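PDB 3FRN: flagellar protein FlgA, which probably acts as a periplasmic chaperone in the assembly of the flagellar basal-body P ring. Local coordinates for residues Asn144-Lys149 and Glu161-Glu166; Ile188-Leu193 and Met203-Pro208; Lys32-Leu37 and Arg51-Glu56; Val45-Leu50 and Gly61-Arg66. All coordinates share one frame; numbering follows the deposited sequence.

Contact 1 of 4, residues Asn144-Lys149 and Glu161-Glu166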
loop_
_atom_site.group_PDB
_atom_site.type_symbol
_atom_site.label_atom_id
_atom_site.label_comp_id
_atom_site.label_asym_id
_atom_site.label_seq_id
_atom_site.Cartn_x
_atom_site.Cartn_y
_atom_site.Cartn_z
ATOM N N ASN A 144 7.503 -5.146 -1.541
ATOM C CA ASN A 144 7.456 -6.600 -1.644
ATOM C C ASN A 144 6.593 -7.208 -0.549
ATOM O O ASN A 144 6.900 -7.087 0.634
ATOM C CB ASN A 144 8.860 -7.196 -1.616
ATOM C CG ASN A 144 9.559 -7.096 -2.958
ATOM O OD1 ASN A 144 9.320 -7.903 -3.859
ATOM N ND2 ASN A 144 10.431 -6.108 -3.097
ATOM N N VAL A 145 5.500 -7.844 -0.957
ATOM C CA VAL A 145 4.570 -8.462 -0.016
ATOM C C VAL A 145 4.546 -9.990 -0.150
ATOM O O VAL A 145 5.005 -10.543 -1.145
ATOM C CB VAL A 145 3.133 -7.894 -0.157
ATOM C CG1 VAL A 145 3.102 -6.401 0.151
ATOM C CG2 VAL A 145 2.582 -8.179 -1.534
ATOM N N VAL A 146 4.005 -10.655 0.866
ATOM C CA VAL A 146 3.929 -12.107 0.910
ATOM C C VAL A 146 2.685 -12.600 0.168
ATOM O O VAL A 146 1.559 -12.238 0.509
ATOM C CB VAL A 146 3.950 -12.612 2.378
ATOM C CG1 VAL A 146 3.528 -14.063 2.468
ATOM C CG2 VAL A 146 5.335 -12.425 2.981
ATOM N N VAL A 147 2.907 -13.422 -0.855
ATOM C CA VAL A 147 1.834 -13.923 -1.713
ATOM C C VAL A 147 1.854 -15.455 -1.706
ATOM O O VAL A 147 2.925 -16.063 -1.674
ATOM C CB VAL A 147 1.975 -13.360 -3.163
ATOM C CG1 VAL A 147 1.071 -14.089 -4.155
ATOM C CG2 VAL A 147 1.680 -11.864 -3.189
ATOM N N LEU A 148 0.675 -16.071 -1.725
ATOM C CA LEU A 148 0.554 -17.535 -1.716
ATOM C C LEU A 148 1.066 -18.247 -2.972
ATOM O O LEU A 148 0.714 -17.880 -4.099
ATOM C CB LEU A 148 -0.894 -17.948 -1.435
ATOM C CG LEU A 148 -1.353 -17.808 0.023
ATOM C CD1 LEU A 148 -2.761 -18.333 0.173
ATOM C CD2 LEU A 148 -0.419 -18.542 0.978
ATOM N N LYS A 149 1.903 -19.266 -2.757
ATOM C CA LYS A 149 2.346 -20.177 -3.823
ATOM C C LYS A 149 1.313 -21.264 -4.096
ATOM O O LYS A 149 1.251 -21.793 -5.199
ATOM C CB LYS A 149 3.666 -20.869 -3.456
ATOM C CG LYS A 149 4.914 -20.035 -3.660
ATOM C CD LYS A 149 6.040 -20.529 -2.766
ATOM C CE LYS A 149 6.969 -21.484 -3.458
ATOM N NZ LYS A 149 8.105 -21.819 -2.554
ATOM N N GLU A 161 7.283 -22.922 2.386
ATOM C CA GLU A 161 6.951 -23.493 1.086
ATOM C C GLU A 161 5.622 -22.977 0.537
ATOM O O GLU A 161 5.339 -23.115 -0.653
ATOM C CB GLU A 161 6.908 -25.020 1.184
ATOM C CG GLU A 161 7.467 -25.728 -0.035
ATOM C CD GLU A 161 8.976 -25.566 -0.165
ATOM O OE1 GLU A 161 9.479 -25.548 -1.310
ATOM O OE2 GLU A 161 9.661 -25.458 0.877
ATOM N N ASP A 162 4.808 -22.390 1.407
ATOM C CA ASP A 162 3.486 -21.936 1.012
ATOM C C ASP A 162 3.541 -20.544 0.394
ATOM O O ASP A 162 2.636 -20.144 -0.340
ATOM C CB ASP A 162 2.530 -21.944 2.213
ATOM C CG ASP A 162 2.450 -23.306 2.908
ATOM O OD1 ASP A 162 3.017 -24.296 2.391
ATOM O OD2 ASP A 162 1.813 -23.387 3.980
ATOM N N VAL A 163 4.601 -19.802 0.694
ATOM C CA VAL A 163 4.634 -18.382 0.354
ATOM C C VAL A 163 5.853 -17.939 -0.450
ATOM O O VAL A 163 6.948 -18.500 -0.322
ATOM C CB VAL A 163 4.475 -17.478 1.615
ATOM C CG1 VAL A 163 3.084 -17.630 2.226
ATOM C CG2 VAL A 163 5.553 -17.775 2.651
ATOM N N ARG A 164 5.638 -16.937 -1.295
ATOM C CA ARG A 164 6.720 -16.240 -1.967
ATOM C C ARG A 164 6.540 -14.735 -1.777
ATOM O O ARG A 164 5.536 -14.281 -1.226
ATOM C CB ARG A 164 6.767 -16.595 -3.459
ATOM C CG ARG A 164 5.567 -16.110 -4.252
ATOM C CD ARG A 164 5.734 -16.328 -5.743
ATOM N NE ARG A 164 4.467 -16.092 -6.430
ATOM C CZ ARG A 164 3.582 -17.040 -6.725
ATOM N NH1 ARG A 164 3.830 -18.304 -6.413
ATOM N NH2 ARG A 164 2.451 -16.725 -7.341
ATOM N N LEU A 165 7.523 -13.976 -2.241
ATOM C CA LEU A 165 7.516 -12.532 -2.133
ATOM C C LEU A 165 7.234 -11.939 -3.514
ATOM O O LEU A 165 7.799 -12.386 -4.517
ATOM C CB LEU A 165 8.873 -12.066 -1.608
ATOM C CG LEU A 165 8.944 -10.929 -0.592
ATOM C CD1 LEU A 165 8.479 -11.372 0.794
ATOM C CD2 LEU A 165 10.370 -10.416 -0.535
ATOM N N GLU A 166 6.339 -10.958 -3.566
ATOM C CA GLU A 166 5.994 -10.263 -4.811
ATOM C C GLU A 166 5.839 -8.768 -4.570
ATOM O O GLU A 166 5.353 -8.358 -3.514
ATOM C CB GLU A 166 4.685 -10.801 -5.388
ATOM C CG GLU A 166 4.778 -12.180 -6.028
ATOM C CD GLU A 166 3.542 -12.528 -6.832
ATOM O OE1 GLU A 166 2.718 -11.622 -7.081
ATOM O OE2 GLU A 166 3.395 -13.706 -7.223
#

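Contact 2 of 4, residues Ile188-Leu193 and Met203-Pro208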
loop_
_atom_site.group_PDB
_atom_site.type_symbol
_atom_site.label_atom_id
_atom_site.label_comp_id
_atom_site.label_asym_id
_atom_site.label_seq_id
_atom_site.Cartn_x
_atom_site.Cartn_y
_atom_site.Cartn_z
ATOM N N ILE A 188 -1.525 -19.462 11.579
ATOM C CA ILE A 188 -2.584 -20.396 11.237
ATOM C C ILE A 188 -3.632 -19.661 10.398
ATOM O O ILE A 188 -4.144 -18.630 10.811
ATOM C CB ILE A 188 -3.196 -21.008 12.536
ATOM C CG1 ILE A 188 -2.154 -21.893 13.228
ATOM C CG2 ILE A 188 -4.461 -21.805 12.246
ATOM C CD1 ILE A 188 -2.502 -22.269 14.636
ATOM N N SER A 189 -3.926 -20.190 9.218
ATOM C CA SER A 189 -4.923 -19.608 8.331
ATOM C C SER A 189 -6.333 -19.645 8.923
ATOM O O SER A 189 -6.784 -20.676 9.416
ATOM C CB SER A 189 -4.929 -20.348 7.000
ATOM O OG SER A 189 -5.812 -19.714 6.088
ATOM N N ARG A 190 -7.033 -18.518 8.859
ATOM C CA ARG A 190 -8.418 -18.465 9.313
ATOM C C ARG A 190 -9.354 -18.863 8.179
ATOM O O ARG A 190 -10.557 -19.027 8.385
ATOM C CB ARG A 190 -8.777 -17.066 9.829
ATOM C CG ARG A 190 -7.953 -16.591 11.028
ATOM C CD ARG A 190 -8.255 -15.142 11.379
ATOM N NE ARG A 190 -9.263 -15.042 12.429
ATOM C CZ ARG A 190 -9.029 -14.569 13.651
ATOM N NH1 ARG A 190 -10.010 -14.523 14.543
ATOM N NH2 ARG A 190 -7.821 -14.134 13.986
ATOM N N ARG A 191 -8.807 -19.003 6.974
ATOM C CA ARG A 191 -9.641 -19.288 5.804
ATOM C C ARG A 191 -9.032 -20.173 4.714
ATOM O O ARG A 191 -7.823 -20.454 4.696
ATOM C CB ARG A 191 -10.215 -17.998 5.184
ATOM C CG ARG A 191 -9.358 -16.761 5.299
ATOM C CD ARG A 191 -10.194 -15.525 5.002
ATOM N NE ARG A 191 -11.378 -15.468 5.858
ATOM C CZ ARG A 191 -11.435 -14.832 7.027
ATOM N NH1 ARG A 191 -10.377 -14.178 7.494
ATOM N NH2 ARG A 191 -12.558 -14.847 7.732
ATOM N N TYR A 192 -9.907 -20.617 3.816
ATOM C CA TYR A 192 -9.483 -21.236 2.581
ATOM C C TYR A 192 -9.119 -20.143 1.579
ATOM O O TYR A 192 -9.975 -19.373 1.130
ATOM C CB TYR A 192 -10.578 -22.150 2.025
ATOM C CG TYR A 192 -10.279 -22.685 0.642
ATOM C CD1 TYR A 192 -10.865 -22.118 -0.486
ATOM C CD2 TYR A 192 -9.407 -23.756 0.462
ATOM C CE1 TYR A 192 -10.596 -22.603 -1.758
ATOM C CE2 TYR A 192 -9.126 -24.248 -0.805
ATOM C CZ TYR A 192 -9.725 -23.667 -1.909
ATOM O OH TYR A 192 -9.457 -24.153 -3.167
ATOM N N LEU A 193 -7.840 -20.084 1.236
ATOM C CA LEU A 193 -7.333 -19.098 0.295
ATOM C C LEU A 193 -6.753 -19.818 -0.915
ATOM O O LEU A 193 -6.251 -20.936 -0.797
ATOM C CB LEU A 193 -6.263 -18.233 0.975
ATOM C CG LEU A 193 -6.606 -16.954 1.751
ATOM C CD1 LEU A 193 -8.101 -16.659 1.812
ATOM C CD2 LEU A 193 -5.994 -16.985 3.150
ATOM N N MET A 203 -6.331 -12.439 7.908
ATOM C CA MET A 203 -6.619 -13.766 7.361
ATOM C C MET A 203 -5.965 -14.883 8.147
ATOM O O MET A 203 -6.245 -16.069 7.931
ATOM C CB MET A 203 -6.166 -13.835 5.908
ATOM C CG MET A 203 -6.763 -12.741 5.060
ATOM S SD MET A 203 -6.754 -13.125 3.321
ATOM C CE MET A 203 -5.040 -13.085 2.974
ATOM N N VAL A 204 -5.084 -14.495 9.060
ATOM C CA VAL A 204 -4.284 -15.445 9.801
ATOM C C VAL A 204 -4.419 -15.167 11.287
ATOM O O VAL A 204 -4.866 -14.096 11.691
ATOM C CB VAL A 204 -2.786 -15.384 9.377
ATOM C CG1 VAL A 204 -2.618 -15.730 7.906
ATOM C CG2 VAL A 204 -2.177 -14.024 9.678
ATOM N N LYS A 205 -4.055 -16.147 12.103
ATOM C CA LYS A 205 -3.982 -15.929 13.535
ATOM C C LYS A 205 -2.745 -16.598 14.068
ATOM O O LYS A 205 -2.201 -17.501 13.434
ATOM C CB LYS A 205 -5.239 -16.435 14.251
ATOM C CG LYS A 205 -5.488 -17.922 14.170
ATOM C CD LYS A 205 -6.709 -18.286 14.984
ATOM C CE LYS A 205 -7.113 -19.723 14.743
ATOM N NZ LYS A 205 -8.576 -19.911 14.961
ATOM N N ASP A 206 -2.300 -16.140 15.229
ATOM C CA ASP A 206 -1.133 -16.699 15.885
ATOM C C ASP A 206 -1.397 -18.127 16.365
ATOM O O ASP A 206 -2.548 -18.493 16.620
ATOM C CB ASP A 206 -0.721 -15.794 17.044
ATOM C CG ASP A 206 -0.071 -14.502 16.573
ATOM O OD1 ASP A 206 1.170 -14.393 16.675
ATOM O OD2 ASP A 206 -0.794 -13.599 16.093
ATOM N N PRO A 207 -0.338 -18.956 16.454
ATOM C CA PRO A 207 -0.472 -20.279 17.075
ATOM C C PRO A 207 -0.839 -20.171 18.559
ATOM O O PRO A 207 -0.411 -19.225 19.228
ATOM C CB PRO A 207 0.926 -20.887 16.909
ATOM C CG PRO A 207 1.840 -19.717 16.728
ATOM C CD PRO A 207 1.031 -18.716 15.965
ATOM N N PRO A 208 -1.660 -21.110 19.066
ATOM C CA PRO A 208 -2.111 -21.079 20.468
ATOM C C PRO A 208 -0.983 -21.415 21.424
ATOM O O PRO A 208 -0.068 -22.140 21.049
ATOM C CB PRO A 208 -3.195 -22.162 20.523
ATOM C CG PRO A 208 -3.521 -22.485 19.101
ATOM C CD PRO A 208 -2.253 -22.242 18.338
#

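Contact 3 of 4, residues Lys32-Leu37 and Arg51-Glu56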
loop_
_atom_site.group_PDB
_atom_site.type_symbol
_atom_site.label_atom_id
_atom_site.label_comp_id
_atom_site.label_asym_id
_atom_site.label_seq_id
_atom_site.Cartn_x
_atom_site.Cartn_y
_atom_site.Cartn_z
ATOM N N LYS A 32 -1.850 23.503 -27.158
ATOM C CA LYS A 32 -2.672 23.392 -25.957
ATOM C C LYS A 32 -1.891 22.853 -24.760
ATOM O O LYS A 32 -1.074 21.933 -24.888
ATOM C CB LYS A 32 -3.962 22.602 -26.213
ATOM C CG LYS A 32 -3.974 21.164 -25.742
ATOM C CD LYS A 32 -5.332 20.806 -25.151
ATOM C CE LYS A 32 -6.456 20.995 -26.161
ATOM N NZ LYS A 32 -7.798 20.920 -25.523
ATOM N N ASN A 33 -2.146 23.464 -23.605
ATOM C CA ASN A 33 -1.496 23.115 -22.344
ATOM C C ASN A 33 -2.010 21.779 -21.820
ATOM O O ASN A 33 -3.203 21.610 -21.575
ATOM C CB ASN A 33 -1.704 24.253 -21.325
ATOM C CG ASN A 33 -1.409 23.839 -19.876
ATOM O OD1 ASN A 33 -2.182 24.156 -18.971
ATOM N ND2 ASN A 33 -0.292 23.152 -19.653
ATOM N N LEU A 34 -1.095 20.826 -21.675
ATOM C CA LEU A 34 -1.441 19.501 -21.188
ATOM C C LEU A 34 -1.249 19.428 -19.677
ATOM O O LEU A 34 -2.156 19.026 -18.948
ATOM C CB LEU A 34 -0.591 18.440 -21.896
ATOM C CG LEU A 34 -0.902 16.947 -21.753
ATOM C CD1 LEU A 34 -2.273 16.616 -22.302
ATOM C CD2 LEU A 34 0.151 16.148 -22.483
ATOM N N MET A 35 -0.060 19.816 -19.217
ATOM C CA MET A 35 0.274 19.828 -17.793
ATOM C C MET A 35 1.104 21.066 -17.469
ATOM O O MET A 35 1.795 21.599 -18.338
ATOM C CB MET A 35 1.093 18.583 -17.405
ATOM C CG MET A 35 0.417 17.223 -17.626
ATOM S SD MET A 35 -0.237 16.409 -16.153
ATOM C CE MET A 35 0.428 14.785 -16.426
ATOM N N ILE A 36 1.011 21.519 -16.219
ATOM C CA ILE A 36 1.882 22.563 -15.681
ATOM C C ILE A 36 3.029 21.862 -14.974
ATOM O O ILE A 36 2.817 21.216 -13.961
ATOM C CB ILE A 36 1.134 23.470 -14.655
ATOM C CG1 ILE A 36 -0.135 24.067 -15.271
ATOM C CG2 ILE A 36 2.047 24.577 -14.119
ATOM C CD1 ILE A 36 0.108 24.874 -16.531
ATOM N N LEU A 37 4.237 21.990 -15.507
ATOM C CA LEU A 37 5.379 21.252 -14.994
ATOM C C LEU A 37 6.130 22.046 -13.915
ATOM O O LEU A 37 6.671 23.111 -14.195
ATOM C CB LEU A 37 6.309 20.927 -16.162
ATOM C CG LEU A 37 6.271 19.596 -16.918
ATOM C CD1 LEU A 37 4.912 18.963 -17.012
ATOM C CD2 LEU A 37 6.868 19.806 -18.299
ATOM N N ARG A 51 -7.523 11.054 -23.358
ATOM C CA ARG A 51 -8.889 10.908 -23.889
ATOM C C ARG A 51 -9.677 12.204 -23.673
ATOM O O ARG A 51 -10.535 12.558 -24.477
ATOM C CB ARG A 51 -9.610 9.712 -23.237
ATOM C CG ARG A 51 -11.037 9.446 -23.759
ATOM C CD ARG A 51 -11.785 8.430 -22.869
ATOM N NE ARG A 51 -13.218 8.279 -23.242
ATOM C CZ ARG A 51 -14.124 7.599 -22.515
ATOM N NH1 ARG A 51 -13.754 7.006 -21.370
ATOM N NH2 ARG A 51 -15.406 7.514 -22.923
ATOM N N THR A 52 -9.363 12.915 -22.590
ATOM C CA THR A 52 -10.006 14.190 -22.270
ATOM C C THR A 52 -9.488 15.334 -23.140
ATOM O O THR A 52 -10.279 16.090 -23.717
ATOM C CB THR A 52 -9.795 14.573 -20.792
ATOM O OG1 THR A 52 -9.991 13.422 -19.964
ATOM C CG2 THR A 52 -10.777 15.665 -20.374
ATOM N N LYS A 53 -8.166 15.460 -23.224
ATOM C CA LYS A 53 -7.528 16.545 -23.964
ATOM C C LYS A 53 -7.639 16.347 -25.468
ATOM O O LYS A 53 -8.081 17.245 -26.189
ATOM C CB LYS A 53 -6.055 16.680 -23.561
ATOM C CG LYS A 53 -5.827 17.008 -22.095
ATOM C CD LYS A 53 -6.069 18.470 -21.772
ATOM C CE LYS A 53 -5.403 18.839 -20.446
ATOM N NZ LYS A 53 -5.770 20.219 -20.035
ATOM N N PHE A 54 -7.253 15.163 -25.939
ATOM C CA PHE A 54 -7.342 14.844 -27.367
ATOM C C PHE A 54 -8.183 13.589 -27.614
ATOM O O PHE A 54 -7.632 12.508 -27.825
ATOM C CB PHE A 54 -5.942 14.659 -27.966
ATOM C CG PHE A 54 -4.909 15.590 -27.397
ATOM C CD1 PHE A 54 -4.807 16.897 -27.857
ATOM C CD2 PHE A 54 -4.039 15.159 -26.398
ATOM C CE1 PHE A 54 -3.859 17.761 -27.335
ATOM C CE2 PHE A 54 -3.086 16.015 -25.864
ATOM C CZ PHE A 54 -2.992 17.318 -26.333
ATOM N N PRO A 55 -9.522 13.725 -27.591
ATOM C CA PRO A 55 -10.405 12.581 -27.820
ATOM C C PRO A 55 -10.453 12.145 -29.282
ATOM O O PRO A 55 -10.993 11.082 -29.593
ATOM C CB PRO A 55 -11.774 13.118 -27.401
ATOM C CG PRO A 55 -11.693 14.576 -27.658
ATOM C CD PRO A 55 -10.284 14.961 -27.334
ATOM N N GLU A 56 -9.893 12.969 -30.163
ATOM C CA GLU A 56 -9.920 12.728 -31.602
ATOM C C GLU A 56 -8.774 11.833 -32.073
ATOM O O GLU A 56 -8.832 11.276 -33.168
ATOM C CB GLU A 56 -9.931 14.056 -32.377
ATOM C CG GLU A 56 -8.860 15.074 -31.953
ATOM C CD GLU A 56 -9.263 15.924 -30.751
ATOM O OE1 GLU A 56 -10.475 16.043 -30.472
ATOM O OE2 GLU A 56 -8.366 16.477 -30.085
#

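Contact 4 of 4, residues Val45-Leu50 and Gly61-Arg66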
loop_
_atom_site.group_PDB
_atom_site.type_symbol
_atom_site.label_atom_id
_atom_site.label_comp_id
_atom_site.label_asym_id
_atom_site.label_seq_id
_atom_site.Cartn_x
_atom_site.Cartn_y
_atom_site.Cartn_z
ATOM N N VAL A 45 1.488 10.953 -17.271
ATOM C CA VAL A 45 0.469 11.257 -18.266
ATOM C C VAL A 45 -0.317 9.990 -18.559
ATOM O O VAL A 45 0.231 9.017 -19.082
ATOM C CB VAL A 45 1.055 11.793 -19.581
ATOM C CG1 VAL A 45 -0.063 12.032 -20.595
ATOM C CG2 VAL A 45 1.820 13.069 -19.350
ATOM N N THR A 46 -1.601 10.011 -18.222
ATOM C CA THR A 46 -2.460 8.844 -18.372
ATOM C C THR A 46 -3.283 8.885 -19.655
ATOM O O THR A 46 -3.403 9.934 -20.293
ATOM C CB THR A 46 -3.431 8.740 -17.193
ATOM O OG1 THR A 46 -4.193 9.951 -17.104
ATOM C CG2 THR A 46 -2.670 8.531 -15.897
ATOM N N ARG A 47 -3.862 7.736 -20.012
ATOM C CA ARG A 47 -4.742 7.611 -21.169
ATOM C C ARG A 47 -6.041 8.366 -20.951
ATOM O O ARG A 47 -6.641 8.867 -21.906
ATOM C CB ARG A 47 -5.067 6.142 -21.447
ATOM C CG ARG A 47 -3.867 5.279 -21.740
ATOM C CD ARG A 47 -3.086 5.838 -22.903
ATOM N NE ARG A 47 -1.909 5.033 -23.190
ATOM C CZ ARG A 47 -1.823 4.153 -24.177
ATOM N NH1 ARG A 47 -0.700 3.472 -24.353
ATOM N NH2 ARG A 47 -2.855 3.950 -24.984
ATOM N N ASP A 48 -6.476 8.421 -19.694
ATOM C CA ASP A 48 -7.684 9.154 -19.315
ATOM C C ASP A 48 -7.487 10.665 -19.478
ATOM O O ASP A 48 -8.427 11.383 -19.807
ATOM C CB ASP A 48 -8.090 8.815 -17.881
ATOM C CG ASP A 48 -9.580 9.016 -17.622
ATOM O OD1 ASP A 48 -9.931 9.293 -16.454
ATOM O OD2 ASP A 48 -10.397 8.886 -18.571
ATOM N N LEU A 49 -6.264 11.138 -19.246
ATOM C CA LEU A 49 -5.917 12.529 -19.528
ATOM C C LEU A 49 -5.942 12.779 -21.033
ATOM O O LEU A 49 -6.502 13.778 -21.502
ATOM C CB LEU A 49 -4.538 12.881 -18.960
ATOM C CG LEU A 49 -4.197 14.376 -18.972
ATOM C CD1 LEU A 49 -5.156 15.151 -18.073
ATOM C CD2 LEU A 49 -2.766 14.625 -18.564
ATOM N N LEU A 50 -5.366 11.848 -21.788
ATOM C CA LEU A 50 -5.279 11.996 -23.234
ATOM C C LEU A 50 -6.634 11.879 -23.913
ATOM O O LEU A 50 -6.874 12.546 -24.915
ATOM C CB LEU A 50 -4.262 11.015 -23.830
ATOM C CG LEU A 50 -2.792 11.293 -23.466
ATOM C CD1 LEU A 50 -1.890 10.094 -23.782
ATOM C CD2 LEU A 50 -2.272 12.561 -24.154
ATOM N N GLY A 61 1.642 2.573 -27.288
ATOM C CA GLY A 61 2.842 2.634 -26.461
ATOM C C GLY A 61 2.579 2.172 -25.041
ATOM O O GLY A 61 1.678 1.354 -24.810
ATOM N N PRO A 62 3.364 2.697 -24.079
ATOM C CA PRO A 62 3.211 2.442 -22.647
ATOM C C PRO A 62 1.890 2.985 -22.110
ATOM O O PRO A 62 1.297 3.885 -22.710
ATOM C CB PRO A 62 4.380 3.217 -22.025
ATOM C CG PRO A 62 4.719 4.261 -23.028
ATOM C CD PRO A 62 4.489 3.608 -24.349
ATOM N N GLU A 63 1.447 2.439 -20.983
ATOM C CA GLU A 63 0.191 2.836 -20.358
ATOM C C GLU A 63 0.194 4.319 -20.005
ATOM O O GLU A 63 -0.767 5.041 -20.278
ATOM C CB GLU A 63 -0.041 2.006 -19.096
ATOM C CG GLU A 63 -1.409 2.195 -18.482
ATOM C CD GLU A 63 -2.516 1.754 -19.418
ATOM O OE1 GLU A 63 -2.504 0.580 -19.851
ATOM O OE2 GLU A 63 -3.399 2.583 -19.714
ATOM N N ASN A 64 1.293 4.749 -19.394
ATOM C CA ASN A 64 1.493 6.121 -18.970
ATOM C C ASN A 64 2.865 6.611 -19.412
ATOM O O ASN A 64 3.781 5.813 -19.634
ATOM C CB ASN A 64 1.417 6.222 -17.443
ATOM C CG ASN A 64 0.244 5.455 -16.857
ATOM O OD1 ASN A 64 0.431 4.476 -16.130
ATOM N ND2 ASN A 64 -0.972 5.890 -17.176
ATOM N N VAL A 65 3.003 7.929 -19.526
ATOM C CA VAL A 65 4.308 8.550 -19.745
ATOM C C VAL A 65 4.778 9.127 -18.418
ATOM O O VAL A 65 4.040 9.874 -17.779
ATOM C CB VAL A 65 4.238 9.682 -20.799
ATOM C CG1 VAL A 65 5.620 10.255 -21.069
ATOM C CG2 VAL A 65 3.612 9.166 -22.098
ATOM N N ARG A 66 5.998 8.782 -18.012
ATOM C CA ARG A 66 6.562 9.259 -16.750
ATOM C C ARG A 66 7.548 10.419 -16.945
ATOM O O ARG A 66 8.597 10.259 -17.561
ATOM C CB ARG A 66 7.210 8.099 -15.978
ATOM C CG ARG A 66 7.964 8.519 -14.721
ATOM C CD ARG A 66 8.172 7.338 -13.793
ATOM N NE ARG A 66 8.699 7.735 -12.487
ATOM C CZ ARG A 66 8.863 6.901 -11.461
ATOM N NH1 ARG A 66 8.535 5.615 -11.577
ATOM N NH2 ARG A 66 9.348 7.356 -10.313
HETATM O O HOH W 1 -3.324 5.044 -18.096
#

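Contact 1 of 4, residues Asn144-Lys149 and Glu161-Glu166
K149 meets the turn at E161 and D162 through both backbone and side chain: its N donates to D162 O (2.7 Å), while its CD and CE run close by E161 O and K149 NZ stays 4.2 Å from E161 OE1, near enough for attraction but not a salt bridge. D162 turns its carboxylate back to K159 N. V163 follows, its CG1 wedged between V146 CG1 (3.6 Å) and L148 CD2; branched aliphatic residues suit this buried strand surface. R164 pairs with V147 through two straight backbone bonds, and its chain, extended from CG to NE (chi2 173°, chi3 169°), carries the guanidinium across, one face under L148 O, to E166. There R164 NE gives an in-plane bond to the anti lone pair of E166 OE2 (2.7 Å), fixing the rotation of both groups beside V147 CG1. L165 rests CD2 on N144 CB (3.7 Å). E166 closes the antiparallel pairing by exchanging backbone bonds with V145, and its OE1 reaches R168. The axes of 144-148 and 163-166, on strands 132-148 and 163-169, come within 4.4 Å as they run antiparallel; both V146 and V163 pack onto L199, and on helix 181-184 V146 meets V184 and V163 meets V181.

Contact 2 of 4, residues Ile188-Leu193 and Met203-Pro208
I188 and K205 face each other as an antiparallel hydrogen-bonded pair, I188 N giving a straight bond to K205 O (2.8 Å) and K205 N returning one to I188 O. The next pair, S189 with V204, is non-hydrogen-bonded, and beyond it R190 N donates to M203 O (2.7 Å), so three backbone bonds join the two segments, the third just beyond the strands. Around them the side chains close in. I188 stretches its CD1 to P208 CD (3.7 Å) and equally to P207 CA, an apolar arm that suits the rigid flank of the two prolines. R190 lies along the partner backbone: its chain bends at chi3 (95°), which brings V204 O to the edge of the guanidinium and K205 CD over one face, with R190 NH2 3.5 Å from K205 CB. The aliphatic part of the lysine is what meets the arginine; K205 NZ stays 5.5 Å from R190 NE. At the far end L193 CD2 packs on M203 SD (3.9 Å), the unbranched thioether lying obliquely across the leucine methyl.

Farther out, S189 OG donates to R191 O (2.6 Å) in the carbonyl plane on a lone pair, tying down the turn out of the strand, and S189 also bonds by its backbone to G155 and D156. D206 O receives the hydroxyl of Y238. This small two-stranded antiparallel element falls in the SAF region of the FlgA chaperone family.

Contact 3 of 4, residues Lys32-Leu37 and Arg51-Glu56
L34 and K53 make the closest backbone approach, their CA atoms 7.3 Å apart, so residues 32-34, next to strand 35-37, meet the end of helix 47-53 through side chains rather than paired backbones. L34 makes the leucine-to-ring contact: with CG anti to its own N (chi1 -170°), it sets CD1 in the corner formed by K53 CG (3.6 Å) and F54 CE2 (3.7 Å). On another part of the ring K32 CG comes to F54 CE1 (3.8 Å), the two side chains sliding past each other in opposite directions. K53 suits the spot because a lysine is apolar along its methylenes and polar at its end. Its chain bends at chi2 (-78°), placing methylenes against L34 and NZ by N33 O in a weak bond (3.3 Å), while K53 CB lies over one face of the F54 ring, offset toward the rim. An alanine at K53 lacks the methylenes beyond CB, and is likely to open a gap beside L34 CD1 and leave N33 O without this weak donor. F54, first to leave the helix, also touches L20. L34 packs on L18 of strand 16-18, which pairs with strand 35-37, so the helix end is set against this sheet.

Contact 4 of 4, residues Val45-Leu50 and Gly61-Arg66
V45 and V65 carry the backbone part of the contact, an antiparallel hydrogen-bonded pair: V45 N to V65 O (2.8 Å) and V65 N to V45 O (3.0 Å). Their beta-branched side chains share a sheet face, CB to CB 4.0 Å, and both touch I23.

The side-chain hydrogen bonds across the contact come from R47. Its chain bends at chi2 (-56°) and turns the guanidinium edge-on to a row of carbonyls: NH1 donates almost straight to P62 O (2.6 Å), in the guanidinium plane though above that of the carbonyl, and NE makes a weak bond to E63 O (3.1 Å). A leucine in place of R47 would probably leave P62 O and E63 O without these donors and residues 61-63 less firmly held.

Capping and water come next. T46 is the N-cap of helix 47-53, its OG1 accepting from L49 N (3.2 Å), while its CG2 sits 3.4 Å from N64 ND2. A water donates to E63 OE2 (2.9 Å) and accepts weakly from R47 N and N64 ND2.

Chemically, one arginine serves backbone carbonyls rather than a carboxylate: E63 OE2 lies well out of its plane, so the two charges would be expected to attract only in a general way.

The four contacts form two pairs at separate places in an elongated chain. Contacts 3 and 4 share helix 47-53 within the N-terminal domain-like region, their segments alternating along the sequence and their centres about 11 Å apart; M35 CE joins them, packing 3.7 Å from V45 CG2 and 3.8 Å from L49 CD2. Contacts 1 and 2 follow in series within the SAF region, centres about 15 Å apart, and touch where L148 CD1 meets L193 CB (3.6 Å). Between the pairs nothing touches: contacts 1 and 4 come to about 15 Å at their nearest atoms, and contacts 2 and 3 have centres about 49 Å apart, on opposite sides of the chain's centre.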